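Local atomic coordinates of transcriptional regulator, GntR family (Ralstonia eutropha, PDB entry 3IHU), a protein that probably binds DNA as a transcription factor of the GntR family, joining a winged helix-turn-helix domain to an all-helical FCD domain. Residues A[92-97]-A[207-212]; A[61-64]-A[68-71]; A[116-121]-A[145-150]; A[126-129]-A[135-138]. One frame throughout, in Å; residues are numbered along the deposited sequence. Where two conformers were deposited one is given.

Contact 1: A[92-97]-A[207-212]; sequences DVAERM and AHVKNV
Glu95 reaches from helix 84-105 to Val209 and Lys210 on helix 198-219, joining two antiparallel members of the helical bundle that makes up the FCD domain. Over these segments the axes come within 8.3 Å at 156°, a close spacing, with the small Ala94 at the interface and Val209 set over the turn that carries Glu95. CG1 of Val209 lies 3.6 Å from the backbone N of Glu95, while CG2 of Val209 settles 3.8 Å from the carbonyl O of Ala94. From its base outward, Glu95 meets first an apolar and then a charged neighbour. Its CB packs on Val209 CG1 at 3.7 Å, and its CG still grazes the CB of the same valine. CG stands anti to the backbone N (chi1 -175°) and the chain runs on extended, which carries the carboxylate past Val209 to the lysine. There CD lies 3.7 Å from Lys210 CG, so the lysine chain passes obliquely across the acid. Of the two oxygens, OE1 pairs with Arg213 on the next turn of helix 198-219. The carboxylate is thus shared by two cations, which would be expected to keep it ionised. Lys210 bends at its last torsion, and its NZ meets Glu95 OE2 at 2.8 Å in a salt bridge, on the syn side and 29° out of the carboxylate plane.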
# COMPACT_ATOMS: atom_id res chain seq x y z
N ASP A 92 -13.55 -1.16 2.12
CA ASP A 92 -14.27 -2.29 2.75
C ASP A 92 -13.40 -3.56 2.69
O ASP A 92 -13.26 -4.30 3.70
CB ASP A 92 -15.62 -2.54 2.04
CG ASP A 92 -16.77 -1.76 2.65
OD1 ASP A 92 -16.58 -1.24 3.76
OD2 ASP A 92 -17.88 -1.72 2.04
N VAL A 93 -12.81 -3.81 1.53
CA VAL A 93 -11.88 -4.91 1.37
C VAL A 93 -10.52 -4.68 2.13
O VAL A 93 -10.06 -5.57 2.80
CB VAL A 93 -11.56 -5.13 -0.11
CG1 VAL A 93 -10.45 -6.13 -0.27
CG2 VAL A 93 -12.87 -5.57 -0.88
N ALA A 94 -9.92 -3.49 1.99
CA ALA A 94 -8.70 -3.17 2.70
C ALA A 94 -8.84 -3.30 4.19
O ALA A 94 -7.94 -3.75 4.84
CB ALA A 94 -8.14 -1.77 2.30
N GLU A 95 -9.96 -2.90 4.73
CA GLU A 95 -10.20 -3.07 6.16
C GLU A 95 -10.08 -4.51 6.61
O GLU A 95 -9.35 -4.83 7.55
CB GLU A 95 -11.55 -2.54 6.57
CG GLU A 95 -11.80 -2.59 8.01
CD GLU A 95 -13.13 -1.96 8.38
OE1 GLU A 95 -13.57 -1.08 7.63
OE2 GLU A 95 -13.70 -2.32 9.42
N ARG A 96 -10.72 -5.40 5.91
CA ARG A 96 -10.74 -6.80 6.29
C ARG A 96 -9.41 -7.46 6.00
O ARG A 96 -8.98 -8.30 6.81
CB ARG A 96 -11.88 -7.51 5.62
CG ARG A 96 -13.23 -7.04 6.32
CD ARG A 96 -14.41 -7.08 5.44
NE ARG A 96 -15.58 -6.57 6.18
CZ ARG A 96 -15.95 -5.30 6.31
NH1 ARG A 96 -15.25 -4.30 5.75
NH2 ARG A 96 -17.06 -5.02 7.00
N MSE A 97 -8.76 -7.07 4.90
CA MSE A 97 -7.47 -7.68 4.52
C MSE A 97 -6.29 -7.14 5.39
O MSE A 97 -5.39 -7.89 5.69
CB MSE A 97 -7.16 -7.62 3.00
CG MSE A 97 -8.26 -8.42 2.14
SE MSE A 97 -8.17 -10.30 2.60
CE MSE A 97 -9.72 -10.63 3.80
N ALA A 207 -8.87 -1.27 12.46
CA ALA A 207 -8.97 0.08 13.01
C ALA A 207 -8.32 1.10 12.11
O ALA A 207 -8.84 2.20 11.93
CB ALA A 207 -8.34 0.17 14.49
N HIS A 208 -7.15 0.78 11.58
CA HIS A 208 -6.43 1.75 10.77
C HIS A 208 -7.33 2.16 9.59
O HIS A 208 -7.53 3.35 9.30
CB HIS A 208 -5.13 1.13 10.23
CG HIS A 208 -4.47 1.96 9.17
ND1 HIS A 208 -4.28 3.32 9.29
CD2 HIS A 208 -4.03 1.63 7.93
CE1 HIS A 208 -3.69 3.78 8.20
NE2 HIS A 208 -3.54 2.78 7.36
N VAL A 209 -7.86 1.18 8.88
CA VAL A 209 -8.68 1.47 7.68
C VAL A 209 -9.96 2.21 8.03
O VAL A 209 -10.37 3.11 7.31
CB VAL A 209 -8.93 0.23 6.85
CG1 VAL A 209 -9.78 0.56 5.57
CG2 VAL A 209 -7.57 -0.39 6.48
N LYS A 210 -10.58 1.84 9.13
CA LYS A 210 -11.72 2.61 9.64
C LYS A 210 -11.39 4.09 9.84
O LYS A 210 -12.19 4.98 9.53
CB LYS A 210 -12.19 2.01 10.98
CG LYS A 210 -12.84 0.65 10.96
CD LYS A 210 -13.20 0.27 12.45
CE LYS A 210 -13.56 -1.16 12.59
NZ LYS A 210 -14.76 -1.37 11.78
N ASN A 211 -10.18 4.38 10.32
CA ASN A 211 -9.74 5.79 10.47
C ASN A 211 -9.56 6.48 9.17
O ASN A 211 -9.99 7.62 9.04
CB ASN A 211 -8.43 5.93 11.28
CG ASN A 211 -8.62 5.60 12.75
OD1 ASN A 211 -9.75 5.61 13.24
ND2 ASN A 211 -7.53 5.29 13.45
N VAL A 212 -8.94 5.81 8.20
CA VAL A 212 -8.84 6.35 6.86
C VAL A 212 -10.24 6.65 6.26
O VAL A 212 -10.48 7.75 5.76
CB VAL A 212 -8.00 5.45 5.94
CG1 VAL A 212 -7.99 5.95 4.52
CG2 VAL A 212 -6.59 5.29 6.53

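Contact 2: A[61-64]-A[68-71]; sequences QRLA and IVDL
Leu63 and Ile68 are joined by the one hydrogen bond between 61-64 and 68-71: the N-H of Ile68 reaches the carbonyl O of Leu63 at 2.9 Å, with 160° at the hydrogen. A weaker polar touch follows one residue on, where CA of Ala64 directs its hydrogen at Val69 O over 3.4 Å. These contacts lie where the chain comes back beside the last turn of helix 53-65 as it enters strand 69-71. This is the step from the second helix of the helix-turn-helix into the wing, the small antiparallel hairpin of a GntR-type winged helix domain; Ile68 and Asp70 bond through their backbones to Arg80 and Val78 on the partner strand side. The apolar contacts lie along the same seam. The Leu63 side chain slants over that of Ile68, its CD2 touching Ile68 CG1 at 3.9 Å, and the leucine also packs on Phe22, Ile25 and Met26 of helix 17-31. With CG1 of Val69 anti to the carbonyl carbon (chi1 -55°), CG2 falls between the backbone N and the carbonyl carbon, which brings that methyl to 3.4 Å from Ala64 N and 3.9 Å from Leu63 CB. Nearer the surface, the methyl of Ala64 meets Leu71 CG at 4.0 Å.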
# COMPACT_ATOMS: atom_id res chain seq x y z
N GLN A 61 -0.85 -4.65 -18.25
CA GLN A 61 -1.88 -5.70 -18.14
C GLN A 61 -2.11 -6.03 -16.68
O GLN A 61 -3.26 -6.11 -16.25
CB GLN A 61 -1.50 -6.99 -18.94
N ARG A 62 -1.03 -6.22 -15.91
CA ARG A 62 -1.13 -6.58 -14.50
C ARG A 62 -1.77 -5.45 -13.67
O ARG A 62 -2.56 -5.70 -12.73
CB ARG A 62 0.24 -6.92 -13.92
CG ARG A 62 0.80 -8.27 -14.34
CD ARG A 62 2.31 -8.35 -14.16
NE ARG A 62 2.70 -8.29 -12.75
CZ ARG A 62 3.96 -8.19 -12.32
NH1 ARG A 62 4.98 -8.13 -13.18
NH2 ARG A 62 4.20 -8.16 -11.02
N LEU A 63 -1.41 -4.21 -14.00
CA LEU A 63 -1.99 -3.02 -13.34
C LEU A 63 -3.51 -2.87 -13.64
O LEU A 63 -4.30 -2.51 -12.74
CB LEU A 63 -1.23 -1.76 -13.77
CG LEU A 63 0.13 -1.55 -13.13
CD1 LEU A 63 0.91 -0.46 -13.86
CD2 LEU A 63 -0.01 -1.29 -11.58
N ALA A 64 -3.92 -3.15 -14.88
CA ALA A 64 -5.33 -3.22 -15.23
C ALA A 64 -5.96 -4.35 -14.39
O ALA A 64 -7.00 -4.15 -13.78
CB ALA A 64 -5.55 -3.43 -16.68
N ILE A 68 -5.77 -0.50 -11.25
CA ILE A 68 -4.96 0.74 -11.16
C ILE A 68 -5.05 1.55 -12.45
O ILE A 68 -5.18 2.78 -12.42
CB ILE A 68 -3.50 0.42 -10.92
CG1 ILE A 68 -3.30 -0.46 -9.66
CG2 ILE A 68 -2.67 1.69 -10.81
CD1 ILE A 68 -3.94 0.04 -8.42
N VAL A 69 -5.04 0.87 -13.61
CA VAL A 69 -5.18 1.57 -14.87
C VAL A 69 -6.31 1.01 -15.74
O VAL A 69 -6.69 -0.14 -15.61
CB VAL A 69 -3.89 1.48 -15.69
CG1 VAL A 69 -2.69 2.01 -14.87
CG2 VAL A 69 -3.65 0.03 -16.18
N ASP A 70 -6.80 1.83 -16.63
CA ASP A 70 -7.60 1.34 -17.75
C ASP A 70 -6.73 1.41 -19.00
O ASP A 70 -6.28 2.49 -19.39
CB ASP A 70 -8.84 2.19 -17.99
CG ASP A 70 -9.83 2.10 -16.87
OD1 ASP A 70 -9.83 1.07 -16.14
OD2 ASP A 70 -10.60 3.07 -16.73
N LEU A 71 -6.57 0.26 -19.65
CA LEU A 71 -5.91 0.16 -20.94
C LEU A 71 -6.64 0.96 -22.01
O LEU A 71 -7.87 1.04 -22.01
CB LEU A 71 -5.79 -1.32 -21.35
CG LEU A 71 -5.00 -2.25 -20.42
CD1 LEU A 71 -4.69 -3.58 -21.12
CD2 LEU A 71 -3.72 -1.59 -19.91

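Contact 3: A[116-121]-A[145-150]; sequences QALRAS and YRTLLE
Segments 116-121 and 145-150 run nearly antiparallel, their short axes 9.4 Å apart at closest with a crossing angle of -161°, and Leu118 and Thr147 have the nearest CA atoms. No hydrogen bond spans the pair; methyl groups do the work. Thr147 points at the other helix and offers its CG2, which rests 3.7 Å from the methyl of Ala117 and 3.9 Å from the backbone N of Leu118. The first torsion (chi1 -47°) explains this division: OG1 is held beside the backbone N, where it bonds back to the carbonyl O of His143 one turn earlier, so the hydroxyl is satisfied within its own helix and the methyl is left for packing. Leu118, with CG anti to its N (chi1 -168°), leans across and sets CD1 against two residues. That methyl meets Leu148 CD2 at 3.6 Å and Thr147 CB at 4.0 Å. Ser121 OG likewise turns back on its own helix, with a 2.7 Å hydrogen bond to the carbonyl O of Leu118. Beyond the pair, Leu118 continues onto Leu194 of helix 179-195, while Leu148 touches Ile189 of that helix and Leu101 and Ala105 of helix 84-105, so helix 134-152 lies in the bundle with helix 112-130 along one flank.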
# COMPACT_ATOMS: atom_id res chain seq x y z
N GLN A 116 12.53 -7.69 15.43
CA GLN A 116 13.52 -6.63 15.29
C GLN A 116 13.30 -5.80 14.06
O GLN A 116 13.40 -4.57 14.11
CB GLN A 116 14.96 -7.18 15.24
CG GLN A 116 15.44 -7.71 16.57
CD GLN A 116 16.93 -8.10 16.56
OE1 GLN A 116 17.63 -7.96 15.54
NE2 GLN A 116 17.41 -8.58 17.69
N ALA A 117 13.02 -6.47 12.95
CA ALA A 117 12.60 -5.79 11.72
C ALA A 117 11.34 -4.98 11.94
O ALA A 117 11.25 -3.85 11.51
CB ALA A 117 12.41 -6.80 10.59
N LEU A 118 10.36 -5.51 12.65
CA LEU A 118 9.08 -4.81 12.80
C LEU A 118 9.28 -3.56 13.67
O LEU A 118 8.88 -2.45 13.31
CB LEU A 118 7.97 -5.76 13.34
CG LEU A 118 6.59 -5.13 13.24
CD1 LEU A 118 6.14 -5.18 11.73
CD2 LEU A 118 5.59 -5.80 14.21
N ARG A 119 9.98 -3.73 14.79
CA ARG A 119 10.33 -2.61 15.68
C ARG A 119 11.16 -1.56 14.96
O ARG A 119 10.91 -0.36 15.08
CB ARG A 119 11.00 -3.13 16.97
CG ARG A 119 10.02 -3.96 17.88
CD ARG A 119 10.63 -4.30 19.28
NE ARG A 119 9.77 -5.15 20.11
CZ ARG A 119 8.65 -4.74 20.72
NH1 ARG A 119 8.21 -3.46 20.63
NH2 ARG A 119 7.96 -5.59 21.46
N ALA A 120 12.11 -2.00 14.14
CA ALA A 120 12.90 -1.06 13.37
C ALA A 120 12.04 -0.28 12.37
O ALA A 120 12.19 0.95 12.24
CB ALA A 120 14.06 -1.78 12.65
N SER A 121 11.12 -0.99 11.69
CA SER A 121 10.30 -0.35 10.71
C SER A 121 9.49 0.70 11.41
O SER A 121 9.29 1.79 10.86
CB SER A 121 9.39 -1.35 9.95
OG SER A 121 8.35 -1.84 10.78
N TYR A 145 4.67 -3.07 6.22
CA TYR A 145 3.68 -4.00 5.65
C TYR A 145 4.34 -5.27 5.21
O TYR A 145 3.84 -6.36 5.48
CB TYR A 145 2.93 -3.35 4.49
CG TYR A 145 1.75 -2.52 4.93
CD1 TYR A 145 1.91 -1.39 5.68
CD2 TYR A 145 0.45 -2.88 4.55
CE1 TYR A 145 0.83 -0.64 6.08
CE2 TYR A 145 -0.64 -2.13 4.97
CZ TYR A 145 -0.45 -1.03 5.72
OH TYR A 145 -1.54 -0.33 6.08
N ARG A 146 5.47 -5.16 4.51
CA ARG A 146 6.17 -6.36 4.07
C ARG A 146 6.62 -7.26 5.25
O ARG A 146 6.51 -8.50 5.20
CB ARG A 146 7.35 -5.99 3.15
CG ARG A 146 8.35 -7.13 2.87
CD ARG A 146 7.72 -8.42 2.31
NE ARG A 146 6.89 -8.17 1.12
CZ ARG A 146 7.30 -8.25 -0.15
NH1 ARG A 146 8.55 -8.57 -0.44
NH2 ARG A 146 6.44 -8.00 -1.13
N THR A 147 7.08 -6.65 6.33
CA THR A 147 7.48 -7.43 7.51
C THR A 147 6.26 -8.13 8.09
O THR A 147 6.32 -9.32 8.42
CB THR A 147 8.18 -6.53 8.55
OG1 THR A 147 9.15 -5.71 7.89
CG2 THR A 147 8.85 -7.31 9.59
N LEU A 148 5.14 -7.41 8.17
CA LEU A 148 3.93 -8.04 8.65
C LEU A 148 3.61 -9.24 7.77
O LEU A 148 3.19 -10.30 8.28
CB LEU A 148 2.74 -7.09 8.73
CG LEU A 148 2.81 -5.97 9.76
CD1 LEU A 148 1.62 -5.02 9.55
CD2 LEU A 148 2.91 -6.57 11.23
N LEU A 149 3.82 -9.09 6.47
CA LEU A 149 3.49 -10.17 5.53
C LEU A 149 4.36 -11.38 5.77
O LEU A 149 3.86 -12.50 5.86
CB LEU A 149 3.64 -9.69 4.09
CG LEU A 149 3.23 -10.66 2.99
CD1 LEU A 149 1.71 -11.04 3.01
CD2 LEU A 149 3.60 -10.00 1.70
N GLU A 150 5.66 -11.15 5.92
CA GLU A 150 6.62 -12.23 6.11
C GLU A 150 6.35 -12.95 7.40
O GLU A 150 6.51 -14.17 7.47
CB GLU A 150 8.06 -11.72 6.09
CG GLU A 150 8.53 -11.15 4.74
CD GLU A 150 8.23 -12.10 3.56
OE1 GLU A 150 8.53 -13.32 3.67
OE2 GLU A 150 7.66 -11.63 2.53

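Contact 4: A[126-129]-A[135-138]; sequences VAAE and ETFS
The backbones of 126-129 and 135-138 draw together at Ala128 and Phe137, whose CA atoms are 4.9 Å apart, where the end of helix 112-130 passes the start of helix 134-152. The residue facing the second helix is an alanine, consistent with so close an approach. Its single methyl is lodged against the first turn of that helix. CB of Ala128 lies 3.4 Å from the backbone N of Phe137 and 3.7 Å from Phe137 CB. The hydroxyl of Thr136 also faces this methyl in the conformer given, but the residue was modelled in two, so that touch is tentative; the polar partner of Thr136 OG1 in this conformer is the carbonyl O of Asp133, just before the segment.

Phe137 carries the contact outward. In this residue CG stands anti to the backbone N (chi1 -172°), and the ring extends along the flank of helix 112-130, so that the methyl of Ala128 meets it at the edge, close to the ring plane. The nearest ring atom to that methyl is CD1 of Phe137, 4.0 Å from Ala128 CB. Further out, CE1 of the Phe137 ring comes within 4.1 Å of Glu129 CB, while the glutamate bends at chi2 and takes its carboxylate away. Arg179 and Arg182 of helix 179-195 also touch the phenylalanine. The whole is an antiparallel alpha-alpha hairpin, its two helices joined by a short connection, within the FCD bundle.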
# COMPACT_ATOMS: atom_id res chain seq x y z
N VAL A 126 8.30 6.69 12.68
CA VAL A 126 8.27 7.79 13.65
C VAL A 126 9.23 8.93 13.22
O VAL A 126 8.86 10.10 13.21
CB VAL A 126 8.62 7.34 15.09
CG1 VAL A 126 8.80 8.58 16.01
CG2 VAL A 126 7.54 6.40 15.66
N ALA A 127 10.45 8.55 12.84
CA ALA A 127 11.45 9.49 12.35
C ALA A 127 11.01 10.18 11.06
O ALA A 127 11.19 11.38 10.91
CB ALA A 127 12.79 8.80 12.16
N ALA A 128 10.45 9.44 10.10
CA ALA A 128 10.00 10.09 8.88
C ALA A 128 8.86 11.07 9.15
O ALA A 128 8.80 12.15 8.52
CB ALA A 128 9.60 9.08 7.80
N GLU A 129 7.93 10.70 10.04
CA GLU A 129 6.77 11.55 10.34
C GLU A 129 7.22 12.88 10.94
O GLU A 129 6.75 13.95 10.52
CB GLU A 129 5.82 10.88 11.29
CG GLU A 129 4.47 11.59 11.46
CD GLU A 129 4.50 12.82 12.36
OE1 GLU A 129 5.24 12.84 13.37
OE2 GLU A 129 3.76 13.79 12.03
N GLU A 135 8.54 10.75 1.34
CA GLU A 135 9.22 9.71 0.60
C GLU A 135 9.68 8.59 1.52
O GLU A 135 9.34 7.41 1.30
CB GLU A 135 10.43 10.27 -0.17
CG GLU A 135 11.15 9.17 -0.98
CD GLU A 135 12.14 9.72 -2.02
OE1 GLU A 135 12.29 10.97 -2.16
OE2 GLU A 135 12.76 8.87 -2.69
N THR A 136 10.42 8.97 2.56
CA THR A 136 10.95 8.01 3.52
C THR A 136 9.82 7.42 4.36
O THR A 136 9.89 6.28 4.78
CB THR A 136 11.98 8.63 4.49
OG1 THR A 136 11.36 9.71 5.19
CG2 THR A 136 13.23 9.13 3.74
N PHE A 137 8.76 8.17 4.58
CA PHE A 137 7.64 7.63 5.34
C PHE A 137 7.00 6.53 4.49
O PHE A 137 6.73 5.45 5.00
CB PHE A 137 6.61 8.70 5.70
CG PHE A 137 5.54 8.21 6.64
CD1 PHE A 137 5.75 8.18 7.99
CD2 PHE A 137 4.31 7.76 6.15
CE1 PHE A 137 4.76 7.71 8.85
CE2 PHE A 137 3.34 7.30 6.99
CZ PHE A 137 3.56 7.28 8.36
N SER A 138 6.79 6.81 3.21
CA SER A 138 6.19 5.80 2.32
C SER A 138 7.03 4.56 2.24
O SER A 138 6.47 3.46 2.20
CB SER A 138 5.99 6.31 0.91
OG SER A 138 4.93 7.21 0.87

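Contacts 3 and 4 hold the same two helices, 112-130 and 134-152: contact 4 sits by their connecting turn and is only partly buried, whereas contact 3 lies further along and is buried. Both are apolar with no hydrogen bond across, methyl on methyl in contact 3, methyl against a ring edge in contact 4. Contact 1 joins helices 84-105 and 198-219, distant in sequence, and adds a salt bridge from a buried glutamate to an exposed lysine. It meets contact 3 where His208 CD2 packs on Tyr145 OH at 3.7 Å. Contact 2 stands apart, in the winged-helix region, its centre about 23 Å from that of contact 1; there a backbone hydrogen bond ties the helix to the residue just before the strand.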